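Lysyl oxidase (Pichia pastoris, PDB 1W7C) probably oxidises primary amines, peptidyl lysine among them, using copper and a topaquinone cofactor formed within its own chain. Local coordinates at residues D449-A459 with F666-P677. Numbering follows the deposited sequence. Where two conformers were deposited one is given.
Sequences DGTLEVSVRAA and FSTAHASFMLTP
Two neighbouring antiparallel strands of the copper amine oxidase catalytic domain, 452-458 and 670-677, make this contact, their axes 4.7 Å apart and their directions at 173°. Leu452/Leu675, Val454/Phe673 and Val456/Ala671 are hydrogen-bonded pairs, each exchanging two N-H···O bonds; Ala458 N to Ala669 O, 3.0 Å, extends the ladder. On the face of these pairs, Phe673 CG sits between its backbone N and carbonyl carbon, which swings the ring over its partner, so that Val454 CB lies 3.9 Å from the Phe673 ring centroid, 20° off the normal: a CH-pi contact. Strand 488-498, which bears copper ligands His488 and His490, packs on this face through Tyr494, Leu492 and Val496.

Across the other face, the Arg457 guanidinium lies flat on the His670 imidazole, centres 3.6 Å apart and planes at 4°. With CG beside the backbone N and an extended chain to NE, Arg457 also delivers NH1 to Phe666 O at 3.0 Å, nearly within the guanidinium plane but tilted from the carbonyl plane; a weak bond to Ser667 O and a water bridge to that same oxygen add to the grip. Replacing Arg457 with alanine removes the guanidinium, which would probably leave the imidazole without its stacking partner and Phe666 O without this donor. Tyr408 of the second subunit makes a cation-pi contact with Arg457. Beyond the stack, Ala459 CB rests over the Phe666 ring, 3.4 Å from its centroid. At the far end, Thr451 OG1 and Thr676 OG1 meet at 2.7 Å, the Thr451 hydroxyl held by its bond to Asp449 OD1. Alternating residues thus build a buried face toward the copper-bearing strand and an opposite face carrying the Arg457-His670 stack, within the beta-sandwich core of copper amine oxidases.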
loop_
_atom_site.group_PDB
_atom_site.type_symbol
_atom_site.label_atom_id
_atom_site.label_comp_id
_atom_site.label_asym_id
_atom_site.label_seq_id
_atom_site.Cartn_x
_atom_site.Cartn_y
_atom_site.Cartn_z
ATOM N N ASP A 449 4.026 -17.659 -0.009
ATOM C CA ASP A 449 2.895 -18.335 -0.608
ATOM C C ASP A 449 2.949 -18.380 -2.139
ATOM O O ASP A 449 2.087 -19.026 -2.745
ATOM C CB ASP A 449 1.593 -17.638 -0.232
ATOM C CG ASP A 449 1.491 -16.257 -0.824
ATOM O OD1 ASP A 449 0.477 -15.948 -1.515
ATOM O OD2 ASP A 449 2.458 -15.464 -0.661
ATOM N N GLY A 450 3.871 -17.627 -2.758
ATOM C CA GLY A 450 3.896 -17.469 -4.197
ATOM C C GLY A 450 3.434 -16.096 -4.708
ATOM O O GLY A 450 3.298 -15.890 -5.918
ATOM N N THR A 451 3.229 -15.136 -3.787
ATOM C CA THR A 451 2.891 -13.757 -4.193
ATOM C C THR A 451 4.156 -12.980 -4.443
ATOM O O THR A 451 5.119 -13.161 -3.720
ATOM C CB THR A 451 2.072 -13.084 -3.087
ATOM O OG1 THR A 451 0.796 -13.744 -2.981
ATOM C CG2 THR A 451 1.793 -11.596 -3.311
ATOM N N LEU A 452 4.150 -12.083 -5.409
ATOM C CA LEU A 452 5.225 -11.142 -5.675
ATOM C C LEU A 452 4.629 -9.727 -5.709
ATOM O O LEU A 452 3.584 -9.519 -6.297
ATOM C CB LEU A 452 5.845 -11.461 -7.061
ATOM C CG LEU A 452 6.778 -10.450 -7.748
ATOM C CD1 LEU A 452 7.973 -10.129 -6.858
ATOM C CD2 LEU A 452 7.234 -11.036 -9.110
ATOM N N GLU A 453 5.335 -8.773 -5.112
ATOM C CA GLU A 453 4.931 -7.377 -5.137
ATOM C C GLU A 453 6.028 -6.578 -5.847
ATOM O O GLU A 453 7.212 -6.694 -5.476
ATOM C CB GLU A 453 4.761 -6.852 -3.710
ATOM C CG GLU A 453 4.359 -5.387 -3.638
ATOM C CD GLU A 453 4.518 -4.819 -2.235
ATOM O OE1 GLU A 453 3.477 -4.576 -1.605
ATOM O OE2 GLU A 453 5.681 -4.654 -1.740
ATOM N N VAL A 454 5.577 -5.757 -6.796
ATOM C CA VAL A 454 6.405 -4.868 -7.584
ATOM C C VAL A 454 6.099 -3.452 -7.106
ATOM O O VAL A 454 4.932 -3.056 -7.096
ATOM C CB VAL A 454 6.088 -5.021 -9.059
ATOM C CG1 VAL A 454 6.865 -4.007 -9.893
ATOM C CG2 VAL A 454 6.348 -6.402 -9.541
ATOM N N SER A 455 7.134 -2.692 -6.735
ATOM C CA SER A 455 6.881 -1.341 -6.275
ATOM C C SER A 455 7.948 -0.363 -6.700
ATOM O O SER A 455 9.093 -0.730 -7.023
ATOM C CB SER A 455 6.740 -1.310 -4.764
ATOM O OG SER A 455 7.946 -1.589 -4.109
ATOM N N VAL A 456 7.567 0.906 -6.663
ATOM C CA VAL A 456 8.483 2.006 -6.865
ATOM C C VAL A 456 8.190 3.098 -5.844
ATOM O O VAL A 456 7.033 3.308 -5.463
ATOM C CB VAL A 456 8.398 2.564 -8.311
ATOM C CG1 VAL A 456 7.043 3.138 -8.626
ATOM C CG2 VAL A 456 9.470 3.581 -8.592
ATOM N N ARG A 457 9.254 3.776 -5.407
ATOM C CA ARG A 457 9.132 4.997 -4.619
ATOM C C ARG A 457 10.039 6.046 -5.255
ATOM O O ARG A 457 11.101 5.715 -5.774
ATOM C CB ARG A 457 9.553 4.760 -3.165
ATOM C CG ARG A 457 8.686 3.698 -2.459
ATOM C CD ARG A 457 9.189 3.399 -1.085
ATOM N NE ARG A 457 8.375 2.422 -0.363
ATOM C CZ ARG A 457 7.259 2.716 0.313
ATOM N NH1 ARG A 457 6.811 3.947 0.399
ATOM N NH2 ARG A 457 6.599 1.751 0.954
ATOM N N ALA A 458 9.654 7.308 -5.181
ATOM C CA ALA A 458 10.467 8.398 -5.737
ATOM C C ALA A 458 10.930 9.362 -4.619
ATOM O O ALA A 458 10.228 9.606 -3.597
ATOM C CB ALA A 458 9.673 9.149 -6.763
ATOM N N ALA A 459 12.079 9.950 -4.811
ATOM C CA ALA A 459 12.592 10.956 -3.886
ATOM C C ALA A 459 13.450 11.893 -4.773
ATOM O O ALA A 459 13.479 11.800 -6.028
ATOM C CB ALA A 459 13.436 10.330 -2.705
ATOM N N PHE A 666 10.274 9.254 0.150
ATOM C CA PHE A 666 9.914 7.969 -0.424
ATOM C C PHE A 666 8.650 7.396 0.215
ATOM O O PHE A 666 7.967 6.584 -0.408
ATOM C CB PHE A 666 11.016 6.922 -0.208
ATOM C CG PHE A 666 12.231 7.025 -1.130
ATOM C CD1 PHE A 666 13.534 6.912 -0.594
ATOM C CD2 PHE A 666 12.102 7.097 -2.486
ATOM C CE1 PHE A 666 14.653 6.902 -1.453
ATOM C CE2 PHE A 666 13.194 7.100 -3.314
ATOM C CZ PHE A 666 14.461 7.004 -2.801
ATOM N N SER A 667 8.345 7.753 1.457
ATOM C CA SER A 667 7.232 7.118 2.188
ATOM C C SER A 667 5.870 7.409 1.559
ATOM O O SER A 667 4.981 6.524 1.501
ATOM C CB SER A 667 7.248 7.632 3.602
ATOM O OG SER A 667 7.264 9.037 3.555
ATOM N N THR A 668 5.660 8.627 1.065
ATOM C CA THR A 668 4.393 9.031 0.489
ATOM C C THR A 668 4.383 9.159 -1.024
ATOM O O THR A 668 3.378 9.594 -1.584
ATOM C CB THR A 668 3.961 10.361 1.128
ATOM O OG1 THR A 668 5.040 11.308 1.123
ATOM C CG2 THR A 668 3.593 10.182 2.601
ATOM N N ALA A 669 5.481 8.805 -1.674
ATOM C CA ALA A 669 5.588 8.779 -3.137
ATOM C C ALA A 669 5.803 7.335 -3.580
ATOM O O ALA A 669 6.879 6.979 -4.002
ATOM C CB ALA A 669 6.751 9.676 -3.604
ATOM N N HIS A 670 4.757 6.534 -3.444
ATOM C CA HIS A 670 4.820 5.067 -3.530
ATOM C C HIS A 670 3.746 4.543 -4.453
ATOM O O HIS A 670 2.620 5.039 -4.458
ATOM C CB HIS A 670 4.494 4.522 -2.168
ATOM C CG HIS A 670 4.540 3.024 -2.043
ATOM N ND1 HIS A 670 3.571 2.327 -1.361
ATOM C CD2 HIS A 670 5.424 2.092 -2.488
ATOM C CE1 HIS A 670 3.844 1.037 -1.391
ATOM N NE2 HIS A 670 4.967 0.865 -2.060
ATOM N N ALA A 671 4.109 3.540 -5.229
ATOM C CA ALA A 671 3.158 2.850 -6.091
ATOM C C ALA A 671 3.532 1.369 -6.133
ATOM O O ALA A 671 4.712 1.017 -6.057
ATOM C CB ALA A 671 3.175 3.445 -7.470
ATOM N N SER A 672 2.518 0.492 -6.220
ATOM C CA SER A 672 2.843 -0.951 -6.171
ATOM C C SER A 672 1.701 -1.738 -6.814
ATOM O O SER A 672 0.550 -1.282 -6.896
ATOM C CB SER A 672 3.044 -1.457 -4.743
ATOM O OG SER A 672 1.816 -1.407 -4.004
ATOM N N PHE A 673 2.020 -2.957 -7.245
ATOM C CA PHE A 673 0.985 -3.936 -7.580
ATOM C C PHE A 673 1.497 -5.313 -7.122
ATOM O O PHE A 673 2.698 -5.513 -6.901
ATOM C CB PHE A 673 0.598 -3.997 -9.060
ATOM C CG PHE A 673 1.724 -4.405 -9.998
ATOM C CD1 PHE A 673 1.935 -5.732 -10.351
ATOM C CD2 PHE A 673 2.518 -3.443 -10.582
ATOM C CE1 PHE A 673 2.933 -6.083 -11.237
ATOM C CE2 PHE A 673 3.503 -3.781 -11.481
ATOM C CZ PHE A 673 3.712 -5.117 -11.821
ATOM N N MET A 674 0.557 -6.239 -6.948
ATOM C CA MET A 674 0.883 -7.605 -6.555
ATOM C C MET A 674 0.375 -8.584 -7.641
ATOM O O MET A 674 -0.608 -8.353 -8.308
ATOM C CB MET A 674 0.255 -7.996 -5.214
ATOM C CG MET A 674 1.038 -7.556 -4.008
ATOM S SD MET A 674 0.216 -7.981 -2.494
ATOM C CE MET A 674 1.452 -7.938 -1.426
ATOM N N LEU A 675 1.114 -9.702 -7.703
ATOM C CA LEU A 675 0.728 -10.871 -8.469
ATOM C C LEU A 675 0.564 -11.970 -7.428
ATOM O O LEU A 675 1.528 -12.407 -6.814
ATOM C CB LEU A 675 1.839 -11.252 -9.457
ATOM C CG LEU A 675 2.253 -10.124 -10.416
ATOM C CD1 LEU A 675 3.354 -10.633 -11.322
ATOM C CD2 LEU A 675 1.091 -9.558 -11.219
ATOM N N THR A 676 -0.686 -12.401 -7.262
ATOM C CA THR A 676 -1.006 -13.326 -6.174
ATOM C C THR A 676 -1.746 -14.560 -6.674
ATOM O O THR A 676 -2.615 -14.462 -7.535
ATOM C CB THR A 676 -1.717 -12.601 -5.005
ATOM O OG1 THR A 676 -1.757 -13.455 -3.835
ATOM C CG2 THR A 676 -3.129 -12.243 -5.317
ATOM N N PRO A 677 -1.389 -15.753 -6.181
ATOM C CA PRO A 677 -2.091 -16.948 -6.638
ATOM C C PRO A 677 -3.587 -16.885 -6.378
ATOM O O PRO A 677 -4.006 -16.412 -5.311
ATOM C CB PRO A 677 -1.474 -18.053 -5.790
ATOM C CG PRO A 677 -0.195 -17.556 -5.382
ATOM C CD PRO A 677 -0.321 -16.076 -5.225
HETATM O O HOH W 1 7.246 -1.099 -1.646
HETATM O O HOH W 2 4.442 3.781 2.253
#